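Local atomic coordinates of Non-ribosomal peptide synthetase (Streptomyces halstedii, PDB entry 3WV4), a protein that is a non-ribosomal peptide synthetase protein with an AMP-binding domain of the ANL superfamily. Residues A[245-250]-A[345-350]; A[361-366]-A[435-440]; A[368-373]-A[393-398]; A[387-392]-A[422-427]. All coordinates share one frame; numbering follows the deposited sequence.

In the fold
Contact 1 is the buried one, close to the centre of the chain, and joins the start of helix 246-258 to the loop leading into strand 349-350. The other three are strand pairings or a strand-loop contact in the mixed sheet that this strand also enters. Contacts 2 and 4 are partly buried and share apolar neighbours, Leu437 and Phe439 packing on Ile390, while contact 3 lies at the surface. Strand 388-393 runs from contact 4 into contact 3, where Glu373 also forms a salt bridge with Arg422. Contact 1 rests on one lysine and waters, contacts 2 and 4 on doubly gripped carbonyls, contact 3 on a backbone pair and a histidine ring.

Contact 1: A[245-250]-A[345-350]; sequences WDFGLY and CKRISI
Two torsions lay the Lys346 side chain along the Tyr250 ring: CG stands anti to the backbone N (chi1 178°), and a bend at the next bond (chi2 43°) turns the otherwise extended chain toward the first turn of helix 246-258. In this ANL-family fold, the contact ties the N-terminal end of that helix, with Trp245 at the N-cap position, to the loop between strands 335-340 and 349-350. The lysine and tyrosine side chains run past one another in opposite directions. Lys346 CE sits over one face of the ring as a CH-pi contact, 3.6 Å from the Tyr250 centroid, and the Arg347 guanidinium covers the far side of this methylene. At the tip, Lys346 NZ gives a hydrogen bond of 3.0 Å to Asp246 O, approaching 59° out of the carbonyl plane. The helical bond from Tyr250 N, 3.1 Å from Asp246 O, arrives from the opposite face, leaving this carbonyl held from both sides. Asp246 makes no direct salt bridge to the lysine; water mediates instead. One water accepts from Lys346 NZ at 2.9 Å and reaches Asp246 OD1 weakly. Ile225 of helix 215-229 packs on both Lys346 and Arg347, helping to bury the basic pair. Where the loop passes into strand 349-350, Ile348 and Ser349 both face Tyr340 in a classic beta bulge. The Arg347 and Phe247 planes stand nearly perpendicular, with Arg347 NH2 3.8 Å from Phe247 CD1. A second water donates to both Asp246 OD2 and the backbone Lys346 O, each 2.8 Å away.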
loop_
_atom_site.group_PDB
_atom_site.type_symbol
_atom_site.label_atom_id
_atom_site.label_comp_id
_atom_site.label_asym_id
_atom_site.label_seq_id
_atom_site.Cartn_x
_atom_site.Cartn_y
_atom_site.Cartn_z
ATOM N N TRP A 245 0.894 4.090 -4.608
ATOM C CA TRP A 245 0.310 2.881 -5.123
ATOM C C TRP A 245 0.089 2.017 -3.850
ATOM O O TRP A 245 0.863 2.073 -2.888
ATOM C CB TRP A 245 1.312 2.310 -6.145
ATOM C CG TRP A 245 1.117 0.891 -6.627
ATOM C CD1 TRP A 245 -0.015 0.115 -6.538
ATOM C CD2 TRP A 245 2.087 0.093 -7.329
ATOM N NE1 TRP A 245 0.205 -1.119 -7.104
ATOM C CE2 TRP A 245 1.477 -1.164 -7.604
ATOM C CE3 TRP A 245 3.405 0.317 -7.752
ATOM C CZ2 TRP A 245 2.137 -2.198 -8.280
ATOM C CZ3 TRP A 245 4.066 -0.705 -8.419
ATOM C CH2 TRP A 245 3.422 -1.955 -8.680
ATOM N N ASP A 246 -1.025 1.324 -3.777
ATOM C CA ASP A 246 -1.317 0.557 -2.589
ATOM C C ASP A 246 -0.206 -0.489 -2.261
ATOM O O ASP A 246 -0.048 -0.922 -1.111
ATOM C CB ASP A 246 -2.740 -0.047 -2.653
ATOM C CG ASP A 246 -2.914 -1.110 -3.713
ATOM O OD1 ASP A 246 -1.955 -1.380 -4.477
ATOM O OD2 ASP A 246 -4.043 -1.684 -3.775
ATOM N N PHE A 247 0.603 -0.840 -3.250
ATOM C CA PHE A 247 1.680 -1.782 -3.025
ATOM C C PHE A 247 2.665 -1.168 -2.044
ATOM O O PHE A 247 2.877 -1.708 -0.973
ATOM C CB PHE A 247 2.342 -2.201 -4.365
ATOM C CG PHE A 247 3.233 -3.423 -4.267
ATOM C CD1 PHE A 247 3.190 -4.290 -3.151
ATOM C CD2 PHE A 247 4.105 -3.742 -5.300
ATOM C CE1 PHE A 247 4.001 -5.404 -3.080
ATOM C CE2 PHE A 247 4.901 -4.883 -5.235
ATOM C CZ PHE A 247 4.863 -5.694 -4.131
ATOM N N GLY A 248 3.191 0.005 -2.364
ATOM C CA GLY A 248 4.092 0.702 -1.441
ATOM C C GLY A 248 3.429 1.181 -0.154
ATOM O O GLY A 248 4.037 1.171 0.914
ATOM N N LEU A 249 2.194 1.610 -0.247
ATOM C CA LEU A 249 1.482 2.060 0.938
ATOM C C LEU A 249 1.460 1.008 2.060
ATOM O O LEU A 249 1.611 1.330 3.231
ATOM C CB LEU A 249 0.038 2.437 0.560
ATOM C CG LEU A 249 -0.730 3.641 1.154
ATOM C CD1 LEU A 249 -2.133 3.300 1.639
ATOM C CD2 LEU A 249 0.037 4.434 2.196
ATOM N N TYR A 250 1.240 -0.241 1.674
ATOM C CA TYR A 250 1.123 -1.323 2.629
ATOM C C TYR A 250 2.458 -1.771 3.117
ATOM O O TYR A 250 2.566 -2.468 4.139
ATOM C CB TYR A 250 0.351 -2.510 2.069
ATOM C CG TYR A 250 -1.134 -2.345 2.211
ATOM C CD1 TYR A 250 -1.833 -3.020 3.164
ATOM C CD2 TYR A 250 -1.811 -1.474 1.385
ATOM C CE1 TYR A 250 -3.205 -2.880 3.258
ATOM C CE2 TYR A 250 -3.170 -1.298 1.463
ATOM C CZ TYR A 250 -3.878 -1.995 2.407
ATOM O OH TYR A 250 -5.232 -1.826 2.504
ATOM N N CYS A 345 -9.925 -5.222 -2.729
ATOM C CA CYS A 345 -9.767 -5.809 -1.378
ATOM C C CYS A 345 -8.303 -5.929 -0.900
ATOM O O CYS A 345 -7.958 -6.749 -0.064
ATOM C CB CYS A 345 -10.422 -7.181 -1.397
ATOM S SG CYS A 345 -9.626 -8.392 -2.413
ATOM N N LYS A 346 -7.441 -5.106 -1.464
ATOM C CA LYS A 346 -5.986 -5.136 -1.314
ATOM C C LYS A 346 -5.337 -6.356 -1.875
ATOM O O LYS A 346 -4.457 -6.226 -2.743
ATOM C CB LYS A 346 -5.548 -4.902 0.118
ATOM C CG LYS A 346 -4.062 -4.970 0.331
ATOM C CD LYS A 346 -3.156 -4.286 -0.687
ATOM C CE LYS A 346 -1.673 -4.526 -0.326
ATOM N NZ LYS A 346 -0.646 -3.826 -1.177
ATOM N N ARG A 347 -5.681 -7.539 -1.354
ATOM C CA ARG A 347 -5.021 -8.752 -1.770
ATOM C C ARG A 347 -5.915 -9.956 -1.578
ATOM O O ARG A 347 -6.787 -9.980 -0.685
ATOM C CB ARG A 347 -3.650 -8.894 -1.079
ATOM C CG ARG A 347 -2.804 -9.962 -1.678
ATOM C CD ARG A 347 -1.319 -9.860 -1.371
ATOM N NE ARG A 347 -0.743 -8.694 -2.014
ATOM C CZ ARG A 347 0.155 -7.892 -1.448
ATOM N NH1 ARG A 347 0.646 -8.180 -0.228
ATOM N NH2 ARG A 347 0.646 -6.864 -2.122
ATOM N N ILE A 348 -5.720 -10.943 -2.409
ATOM C CA ILE A 348 -6.619 -12.091 -2.419
ATOM C C ILE A 348 -5.974 -13.355 -1.918
ATOM O O ILE A 348 -6.593 -14.092 -1.113
ATOM C CB ILE A 348 -7.159 -12.343 -3.837
ATOM C CG1 ILE A 348 -8.073 -11.154 -4.101
ATOM C CG2 ILE A 348 -7.909 -13.668 -3.906
ATOM C CD1 ILE A 348 -8.613 -10.914 -5.488
ATOM N N SER A 349 -4.797 -13.650 -2.439
ATOM C CA SER A 349 -4.134 -14.888 -2.121
ATOM C C SER A 349 -2.660 -14.647 -2.036
ATOM O O SER A 349 -2.108 -13.712 -2.700
ATOM C CB SER A 349 -4.386 -15.958 -3.179
ATOM O OG SER A 349 -3.727 -15.599 -4.423
ATOM N N ILE A 350 -2.023 -15.456 -1.198
ATOM C CA ILE A 350 -0.571 -15.492 -1.062
ATOM C C ILE A 350 -0.113 -16.939 -0.947
ATOM O O ILE A 350 -0.745 -17.712 -0.294
ATOM C CB ILE A 350 -0.083 -14.716 0.204
ATOM C CG1 ILE A 350 -0.473 -13.270 0.117
ATOM C CG2 ILE A 350 1.425 -14.882 0.367
ATOM C CD1 ILE A 350 -0.028 -12.467 1.357
HETATM O O HOH W 1 -3.943 -4.339 -4.678
HETATM O O HOH W 2 -1.389 -4.642 -3.827
#

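Contact 2: A[361-366]-A[435-440]; sequences DSVGLP and GFLYFG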
loop_
_atom_site.group_PDB
_atom_site.type_symbol
_atom_site.label_atom_id
_atom_site.label_comp_id
_atom_site.label_asym_id
_atom_site.label_seq_id
_atom_site.Cartn_x
_atom_site.Cartn_y
_atom_site.Cartn_z
ATOM N N ASP A 361 1.630 -23.390 -10.755
ATOM C CA ASP A 361 0.552 -22.590 -11.396
ATOM C C ASP A 361 -0.370 -21.832 -10.478
ATOM O O ASP A 361 -1.330 -21.173 -10.963
ATOM C CB ASP A 361 -0.331 -23.513 -12.256
ATOM C CG ASP A 361 0.377 -23.979 -13.494
ATOM O OD1 ASP A 361 1.235 -23.211 -14.012
ATOM O OD2 ASP A 361 0.067 -25.106 -13.949
ATOM N N SER A 362 -0.176 -22.024 -9.164
ATOM C CA SER A 362 -1.050 -21.422 -8.187
ATOM C C SER A 362 -0.559 -20.034 -7.834
ATOM O O SER A 362 0.630 -19.764 -7.839
ATOM C CB SER A 362 -1.139 -22.333 -6.896
ATOM O OG SER A 362 -1.916 -21.700 -5.895
ATOM N N VAL A 363 -1.494 -19.185 -7.444
ATOM C CA VAL A 363 -1.213 -17.905 -6.809
ATOM C C VAL A 363 -1.492 -17.936 -5.276
ATOM O O VAL A 363 -1.753 -16.905 -4.630
ATOM C CB VAL A 363 -2.026 -16.755 -7.450
ATOM C CG1 VAL A 363 -1.487 -16.460 -8.840
ATOM C CG2 VAL A 363 -3.522 -17.045 -7.471
ATOM N N GLY A 364 -1.508 -19.129 -4.728
ATOM C CA GLY A 364 -1.530 -19.300 -3.264
ATOM C C GLY A 364 -2.870 -19.503 -2.631
ATOM O O GLY A 364 -3.886 -19.858 -3.297
ATOM N N LEU A 365 -2.888 -19.281 -1.317
ATOM C CA LEU A 365 -4.067 -19.563 -0.484
ATOM C C LEU A 365 -4.692 -18.247 -0.145
ATOM O O LEU A 365 -4.007 -17.262 -0.134
ATOM C CB LEU A 365 -3.618 -20.255 0.782
ATOM C CG LEU A 365 -3.073 -21.655 0.595
ATOM C CD1 LEU A 365 -2.306 -22.108 1.821
ATOM C CD2 LEU A 365 -4.235 -22.601 0.318
ATOM N N PRO A 366 -6.005 -18.223 0.143
ATOM C CA PRO A 366 -6.657 -17.017 0.624
ATOM C C PRO A 366 -5.907 -16.398 1.769
ATOM O O PRO A 366 -5.202 -17.088 2.483
ATOM C CB PRO A 366 -7.969 -17.509 1.191
ATOM C CG PRO A 366 -8.159 -18.901 0.714
ATOM C CD PRO A 366 -6.820 -19.438 0.344
ATOM N N GLY A 435 -7.543 -25.923 -1.411
ATOM C CA GLY A 435 -7.962 -24.506 -1.286
ATOM C C GLY A 435 -6.982 -23.546 -1.948
ATOM O O GLY A 435 -7.099 -22.336 -1.785
ATOM N N PHE A 436 -6.038 -24.081 -2.716
ATOM C CA PHE A 436 -5.138 -23.235 -3.471
ATOM C C PHE A 436 -5.826 -22.635 -4.695
ATOM O O PHE A 436 -6.677 -23.272 -5.353
ATOM C CB PHE A 436 -3.960 -24.041 -3.940
ATOM C CG PHE A 436 -2.967 -24.347 -2.850
ATOM C CD1 PHE A 436 -1.904 -23.502 -2.615
ATOM C CD2 PHE A 436 -3.072 -25.518 -2.132
ATOM C CE1 PHE A 436 -0.994 -23.782 -1.610
ATOM C CE2 PHE A 436 -2.173 -25.796 -1.114
ATOM C CZ PHE A 436 -1.108 -24.923 -0.864
ATOM N N LEU A 437 -5.421 -21.435 -5.040
ATOM C CA LEU A 437 -6.049 -20.737 -6.165
ATOM C C LEU A 437 -5.233 -20.845 -7.427
ATOM O O LEU A 437 -4.002 -20.820 -7.400
ATOM C CB LEU A 437 -6.296 -19.284 -5.801
ATOM C CG LEU A 437 -6.907 -18.358 -6.879
ATOM C CD1 LEU A 437 -8.288 -18.797 -7.340
ATOM C CD2 LEU A 437 -6.939 -16.958 -6.314
ATOM N N TYR A 438 -5.957 -21.018 -8.536
ATOM C CA TYR A 438 -5.373 -21.104 -9.876
ATOM C C TYR A 438 -6.183 -20.252 -10.846
ATOM O O TYR A 438 -7.412 -20.100 -10.702
ATOM C CB TYR A 438 -5.425 -22.546 -10.374
ATOM C CG TYR A 438 -4.649 -23.520 -9.531
ATOM C CD1 TYR A 438 -3.337 -23.852 -9.844
ATOM C CD2 TYR A 438 -5.239 -24.126 -8.412
ATOM C CE1 TYR A 438 -2.628 -24.738 -9.087
ATOM C CE2 TYR A 438 -4.521 -25.008 -7.637
ATOM C CZ TYR A 438 -3.214 -25.280 -7.982
ATOM O OH TYR A 438 -2.549 -26.161 -7.248
ATOM N N PHE A 439 -5.517 -19.741 -11.862
ATOM C CA PHE A 439 -6.214 -19.106 -13.000
ATOM C C PHE A 439 -6.753 -20.051 -14.068
ATOM O O PHE A 439 -6.243 -21.161 -14.239
ATOM C CB PHE A 439 -5.303 -18.051 -13.630
ATOM C CG PHE A 439 -5.076 -16.891 -12.734
ATOM C CD1 PHE A 439 -6.132 -16.355 -12.029
ATOM C CD2 PHE A 439 -3.825 -16.322 -12.615
ATOM C CE1 PHE A 439 -5.937 -15.266 -11.206
ATOM C CE2 PHE A 439 -3.624 -15.229 -11.800
ATOM C CZ PHE A 439 -4.680 -14.708 -11.084
ATOM N N GLY A 440 -7.795 -19.582 -14.778
ATOM C CA GLY A 440 -8.594 -20.427 -15.706
ATOM C C GLY A 440 -8.982 -21.798 -15.142
ATOM O O GLY A 440 -9.102 -21.960 -13.912
#
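Strands 362-366 and 437-439 run antiparallel within the large mixed sheet, their short axes 157° apart, and an ST turn at Ser362 shapes the pairing. Ser362 OG, anti to its own backbone N (chi1 176°), swings toward the partner strand and donates to Leu437 O at 2.7 Å. Val363 N gives a second bond to the same Leu437 O, 3.0 Å long, from the opposite face of the carbonyl plane. Ser362 OG in turn accepts from Gly364 N at 2.9 Å, which closes the ST turn and fixes the hydroxyl. The return bond, Leu437 N to Gly364 O, is 2.8 Å. Aromatic rings flank this polar centre. Ser362 CB lies over one face of the Tyr438 ring, offset toward its rim, while the phenol hydroxyl is engaged by Asp432. Val363 CG2 meets Leu437 CD2 at 3.6 Å, and Val363 CG1 touches the Phe439 ring obliquely. Strand 349-350 continues the sheet beside strand 362-366 through a Leu365-Ile350 backbone bond. Toward Gly435, Leu365 drops a methyl onto Phe436: CD2 stands 3.7 Å from the ring centroid, only 6° off the normal.

Contact 3: A[368-373]-A[393-398]; sequences PGTTIE and TGPHVM
Thr370 and His396 form the close-packed part of this contact, where the edge strand 371-375 meets the loop leaving strand 388-393. Thr370 CG2 stands over the centre of the imidazole face, 3.5 Å from the His396 centroid and 15° off its normal, a CH-pi contact. The imidazole comes back to the threonine because His396 CG lies between its backbone N and carbonyl carbon (chi1 58°). Beside it, Thr371 and Thr393 make an antiparallel hydrogen-bonded pair: Thr371 N to Thr393 O and Thr393 N to Thr371 O are both 2.9 Å, each donor in the carbonyl plane. Gly394, without a side chain, follows opposite Thr370 and begins a type I turn to Val397, where Pro395 CD comes 3.3 Å from Gly369 O. The outer side is looser. The Thr371 and Thr393 side chains share one face of the sheet, but Thr371 CB stays 4.4 Å from Thr393 CB. Glu373 OE1 is 4.1 Å from Thr393 OG1 and forms a salt bridge with Arg422. On the histidine side, a water bridges Thr370 OG1, 2.7 Å away, and His396 NE2 at 3.1 Å. Leu367 O can only accept, so the Thr370 hydroxyl spends its proton there and takes one from the water. The threonine thus serves the ring twice, with an apolar methyl on its face and a water-relayed polar link at its nitrogen.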
loop_
_atom_site.group_PDB
_atom_site.type_symbol
_atom_site.label_atom_id
_atom_site.label_comp_id
_atom_site.label_asym_id
_atom_site.label_seq_id
_atom_site.Cartn_x
_atom_site.Cartn_y
_atom_site.Cartn_z
ATOM N N PRO A 368 -5.322 -15.124 5.372
ATOM C CA PRO A 368 -5.949 -15.654 6.585
ATOM C C PRO A 368 -7.156 -14.798 6.985
ATOM O O PRO A 368 -7.040 -13.569 7.011
ATOM C CB PRO A 368 -4.837 -15.524 7.634
ATOM C CG PRO A 368 -3.581 -15.535 6.867
ATOM C CD PRO A 368 -3.860 -15.087 5.460
ATOM N N GLY A 369 -8.265 -15.457 7.359
ATOM C CA GLY A 369 -9.457 -14.770 7.776
ATOM C C GLY A 369 -10.371 -14.366 6.644
ATOM O O GLY A 369 -11.282 -13.590 6.881
ATOM N N THR A 370 -10.120 -14.826 5.413
ATOM C CA THR A 370 -10.922 -14.378 4.267
ATOM C C THR A 370 -11.380 -15.633 3.572
ATOM O O THR A 370 -10.910 -16.684 3.920
ATOM C CB THR A 370 -10.093 -13.498 3.298
ATOM O OG1 THR A 370 -9.140 -14.299 2.612
ATOM C CG2 THR A 370 -9.321 -12.464 4.077
ATOM N N THR A 371 -12.309 -15.538 2.631
ATOM C CA THR A 371 -12.790 -16.714 1.895
ATOM C C THR A 371 -12.767 -16.433 0.410
ATOM O O THR A 371 -13.215 -15.373 -0.010
ATOM C CB THR A 371 -14.249 -17.033 2.320
ATOM O OG1 THR A 371 -14.225 -17.512 3.677
ATOM C CG2 THR A 371 -14.844 -18.101 1.472
ATOM N N ILE A 372 -12.237 -17.376 -0.375
ATOM C CA ILE A 372 -12.335 -17.309 -1.797
ATOM C C ILE A 372 -13.394 -18.348 -2.231
ATOM O O ILE A 372 -13.266 -19.525 -1.888
ATOM C CB ILE A 372 -11.009 -17.735 -2.490
ATOM C CG1 ILE A 372 -9.811 -16.832 -2.191
ATOM C CG2 ILE A 372 -11.212 -17.858 -3.976
ATOM C CD1 ILE A 372 -10.271 -15.445 -1.939
ATOM N N GLU A 373 -14.405 -17.947 -2.991
ATOM C CA GLU A 373 -15.308 -18.951 -3.600
ATOM C C GLU A 373 -15.384 -18.752 -5.080
ATOM O O GLU A 373 -15.392 -17.605 -5.580
ATOM C CB GLU A 373 -16.714 -18.849 -3.048
ATOM C CG GLU A 373 -16.859 -19.170 -1.582
ATOM C CD GLU A 373 -17.982 -18.376 -0.975
ATOM O OE1 GLU A 373 -17.973 -17.118 -1.125
ATOM O OE2 GLU A 373 -18.887 -18.990 -0.390
ATOM N N THR A 393 -14.743 -12.898 -0.008
ATOM C CA THR A 393 -15.487 -12.384 1.119
ATOM C C THR A 393 -14.560 -12.177 2.333
ATOM O O THR A 393 -13.691 -12.975 2.588
ATOM C CB THR A 393 -16.612 -13.407 1.404
ATOM O OG1 THR A 393 -17.554 -13.339 0.326
ATOM C CG2 THR A 393 -17.302 -13.098 2.677
ATOM N N GLY A 394 -14.738 -11.109 3.090
ATOM C CA GLY A 394 -13.993 -10.976 4.311
ATOM C C GLY A 394 -13.707 -9.561 4.719
ATOM O O GLY A 394 -14.149 -8.607 4.066
ATOM N N PRO A 395 -12.972 -9.413 5.812
ATOM C CA PRO A 395 -12.808 -8.120 6.453
ATOM C C PRO A 395 -11.820 -7.208 5.755
ATOM O O PRO A 395 -11.468 -6.183 6.286
ATOM C CB PRO A 395 -12.304 -8.470 7.872
ATOM C CG PRO A 395 -12.549 -9.943 8.032
ATOM C CD PRO A 395 -12.449 -10.510 6.643
ATOM N N HIS A 396 -11.371 -7.603 4.578
ATOM C CA HIS A 396 -10.465 -6.822 3.716
ATOM C C HIS A 396 -11.231 -6.242 2.529
ATOM O O HIS A 396 -10.704 -5.380 1.826
ATOM C CB HIS A 396 -9.324 -7.686 3.198
ATOM C CG HIS A 396 -9.754 -8.889 2.418
ATOM N ND1 HIS A 396 -10.964 -9.547 2.602
ATOM C CD2 HIS A 396 -9.087 -9.610 1.492
ATOM C CE1 HIS A 396 -11.030 -10.585 1.793
ATOM N NE2 HIS A 396 -9.902 -10.651 1.113
ATOM N N VAL A 397 -12.439 -6.780 2.264
ATOM C CA VAL A 397 -13.238 -6.290 1.148
ATOM C C VAL A 397 -13.556 -4.845 1.448
ATOM O O VAL A 397 -14.170 -4.574 2.463
ATOM C CB VAL A 397 -14.545 -7.037 1.003
ATOM C CG1 VAL A 397 -15.412 -6.286 -0.044
ATOM C CG2 VAL A 397 -14.275 -8.485 0.588
ATOM N N MET A 398 -13.132 -3.936 0.578
ATOM C CA MET A 398 -13.192 -2.505 0.845
ATOM C C MET A 398 -14.616 -2.015 0.653
ATOM O O MET A 398 -15.487 -2.798 0.328
ATOM C CB MET A 398 -12.207 -1.749 -0.091
ATOM C CG MET A 398 -10.737 -2.085 0.192
ATOM S SD MET A 398 -10.183 -1.494 1.822
ATOM C CE MET A 398 -8.719 -2.566 1.918
HETATM O O HOH W 3 -8.994 -13.419 0.035
#

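Contact 4: A[387-392]-A[422-427]; sequences PGEITV and RLHTGD
Ile390 O is gripped twice by Thr425, by the hydroxyl OG1 at 2.8 Å and by the backbone N at 3.2 Å. The threonine hydroxyl can do this because OG1 sits between its backbone N and carbonyl carbon (chi1 67°), facing the neighbouring strand. Thr425 OG1 also accepts from Asp427 N at 2.8 Å, forming an ST turn just where the chain rounds a corner at Gly426. Around this corner, the antiparallel pairing of strands 388-393 and 422-425 passes on to strand 427-431: Ile390 N bonds to Asp427 O at 2.9 Å, and Val392 pairs with Leu423 through two backbone bonds. Glu389 spans the outer side. With CG anti to the backbone N and the chain extended beyond it, its carboxylate reaches both the turn and the imidazole. Glu389 OE2 uses its anti lone pair to take Gly426 N at 2.9 Å, while His424 ND1 donates to Glu389 OE1 at 3.2 Å. That nitrogen keeps the oxygen in the imidazole plane but meets the carboxylate 54° out of its own plane. Thr391 CG2 lies over one face of the same imidazole, 4.1 Å from the His424 centroid, and Thr391 OG1 bonds to Glu373 O on the other neighbouring strand. Further on, Asp427 OD2 is taken by Tyr340 OH. In the His424-Glu389 bond the proton stays on ND1, and the carboxylate beside it would probably make the imidazole easier to protonate.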
loop_
_atom_site.group_PDB
_atom_site.type_symbol
_atom_site.label_atom_id
_atom_site.label_comp_id
_atom_site.label_asym_id
_atom_site.label_seq_id
_atom_site.Cartn_x
_atom_site.Cartn_y
_atom_site.Cartn_z
ATOM N N PRO A 387 -13.951 -24.434 -13.139
ATOM C CA PRO A 387 -13.684 -23.010 -13.416
ATOM C C PRO A 387 -14.895 -22.122 -13.168
ATOM O O PRO A 387 -16.015 -22.530 -13.388
ATOM C CB PRO A 387 -13.325 -22.987 -14.915
ATOM C CG PRO A 387 -13.141 -24.416 -15.328
ATOM C CD PRO A 387 -13.975 -25.237 -14.377
ATOM N N GLY A 388 -14.659 -20.893 -12.721
ATOM C CA GLY A 388 -15.734 -19.926 -12.456
ATOM C C GLY A 388 -15.179 -18.583 -12.072
ATOM O O GLY A 388 -13.975 -18.365 -12.105
ATOM N N GLU A 389 -16.064 -17.672 -11.712
ATOM C CA GLU A 389 -15.639 -16.374 -11.282
ATOM C C GLU A 389 -15.040 -16.421 -9.874
ATOM O O GLU A 389 -15.675 -16.846 -8.901
ATOM C CB GLU A 389 -16.756 -15.361 -11.298
ATOM C CG GLU A 389 -16.177 -13.999 -11.100
ATOM C CD GLU A 389 -17.211 -12.906 -11.111
ATOM O OE1 GLU A 389 -18.423 -13.264 -11.025
ATOM O OE2 GLU A 389 -16.781 -11.708 -11.137
ATOM N N ILE A 390 -13.822 -15.920 -9.780
ATOM C CA ILE A 390 -13.161 -15.781 -8.470
ATOM C C ILE A 390 -13.907 -14.724 -7.686
ATOM O O ILE A 390 -14.004 -13.564 -8.117
ATOM C CB ILE A 390 -11.676 -15.418 -8.639
ATOM C CG1 ILE A 390 -10.939 -16.608 -9.271
ATOM C CG2 ILE A 390 -11.030 -15.064 -7.303
ATOM C CD1 ILE A 390 -9.672 -16.174 -9.954
ATOM N N THR A 391 -14.424 -15.127 -6.535
ATOM C CA THR A 391 -15.112 -14.164 -5.686
ATOM C C THR A 391 -14.469 -14.251 -4.315
ATOM O O THR A 391 -13.835 -15.249 -4.006
ATOM C CB THR A 391 -16.643 -14.325 -5.593
ATOM O OG1 THR A 391 -16.982 -15.409 -4.709
ATOM C CG2 THR A 391 -17.236 -14.545 -6.971
ATOM N N VAL A 392 -14.661 -13.193 -3.521
ATOM C CA VAL A 392 -13.969 -12.993 -2.272
ATOM C C VAL A 392 -14.884 -12.407 -1.212
ATOM O O VAL A 392 -15.649 -11.472 -1.471
ATOM C CB VAL A 392 -12.840 -11.992 -2.489
ATOM C CG1 VAL A 392 -12.158 -11.650 -1.189
ATOM C CG2 VAL A 392 -11.852 -12.550 -3.507
ATOM N N ARG A 422 -19.744 -9.444 -0.862
ATOM C CA ARG A 422 -19.023 -10.367 -1.758
ATOM C C ARG A 422 -18.446 -9.651 -2.937
ATOM O O ARG A 422 -19.170 -9.022 -3.708
ATOM C CB ARG A 422 -19.885 -11.528 -2.226
ATOM C CG ARG A 422 -19.278 -12.328 -3.383
ATOM C CD ARG A 422 -19.519 -13.827 -3.274
ATOM N NE ARG A 422 -20.778 -14.142 -2.617
ATOM C CZ ARG A 422 -20.992 -15.217 -1.867
ATOM N NH1 ARG A 422 -20.021 -16.098 -1.675
ATOM N NH2 ARG A 422 -22.189 -15.403 -1.302
ATOM N N LEU A 423 -17.120 -9.695 -3.054
ATOM C CA LEU A 423 -16.456 -9.046 -4.182
ATOM C C LEU A 423 -16.379 -10.001 -5.332
ATOM O O LEU A 423 -15.852 -11.098 -5.197
ATOM C CB LEU A 423 -15.029 -8.611 -3.825
ATOM C CG LEU A 423 -14.179 -8.125 -4.980
ATOM C CD1 LEU A 423 -14.708 -6.785 -5.468
ATOM C CD2 LEU A 423 -12.694 -8.080 -4.588
ATOM N N HIS A 424 -16.870 -9.560 -6.482
ATOM C CA HIS A 424 -16.773 -10.318 -7.729
ATOM C C HIS A 424 -15.664 -9.711 -8.540
ATOM O O HIS A 424 -15.762 -8.559 -8.971
ATOM C CB HIS A 424 -18.115 -10.228 -8.493
ATOM C CG HIS A 424 -19.234 -10.960 -7.826
ATOM N ND1 HIS A 424 -19.751 -12.143 -8.315
ATOM C CD2 HIS A 424 -19.928 -10.681 -6.701
ATOM C CE1 HIS A 424 -20.712 -12.562 -7.511
ATOM N NE2 HIS A 424 -20.837 -11.693 -6.525
ATOM N N THR A 425 -14.603 -10.476 -8.770
ATOM C CA THR A 425 -13.377 -9.905 -9.302
ATOM C C THR A 425 -13.345 -9.735 -10.819
ATOM O O THR A 425 -12.491 -9.016 -11.348
ATOM C CB THR A 425 -12.189 -10.826 -8.988
ATOM O OG1 THR A 425 -12.342 -12.047 -9.721
ATOM C CG2 THR A 425 -12.080 -11.105 -7.458
ATOM N N GLY A 426 -14.184 -10.484 -11.532
ATOM C CA GLY A 426 -14.111 -10.520 -12.975
ATOM C C GLY A 426 -12.940 -11.348 -13.440
ATOM O O GLY A 426 -12.643 -11.393 -14.613
ATOM N N ASP A 427 -12.251 -12.020 -12.533
ATOM C CA ASP A 427 -11.225 -12.956 -12.959
ATOM C C ASP A 427 -11.831 -14.353 -12.867
ATOM O O ASP A 427 -12.737 -14.599 -12.067
ATOM C CB ASP A 427 -9.968 -12.817 -12.114
ATOM C CG ASP A 427 -9.190 -11.517 -12.397
ATOM O OD1 ASP A 427 -9.239 -11.003 -13.533
ATOM O OD2 ASP A 427 -8.523 -11.025 -11.456
#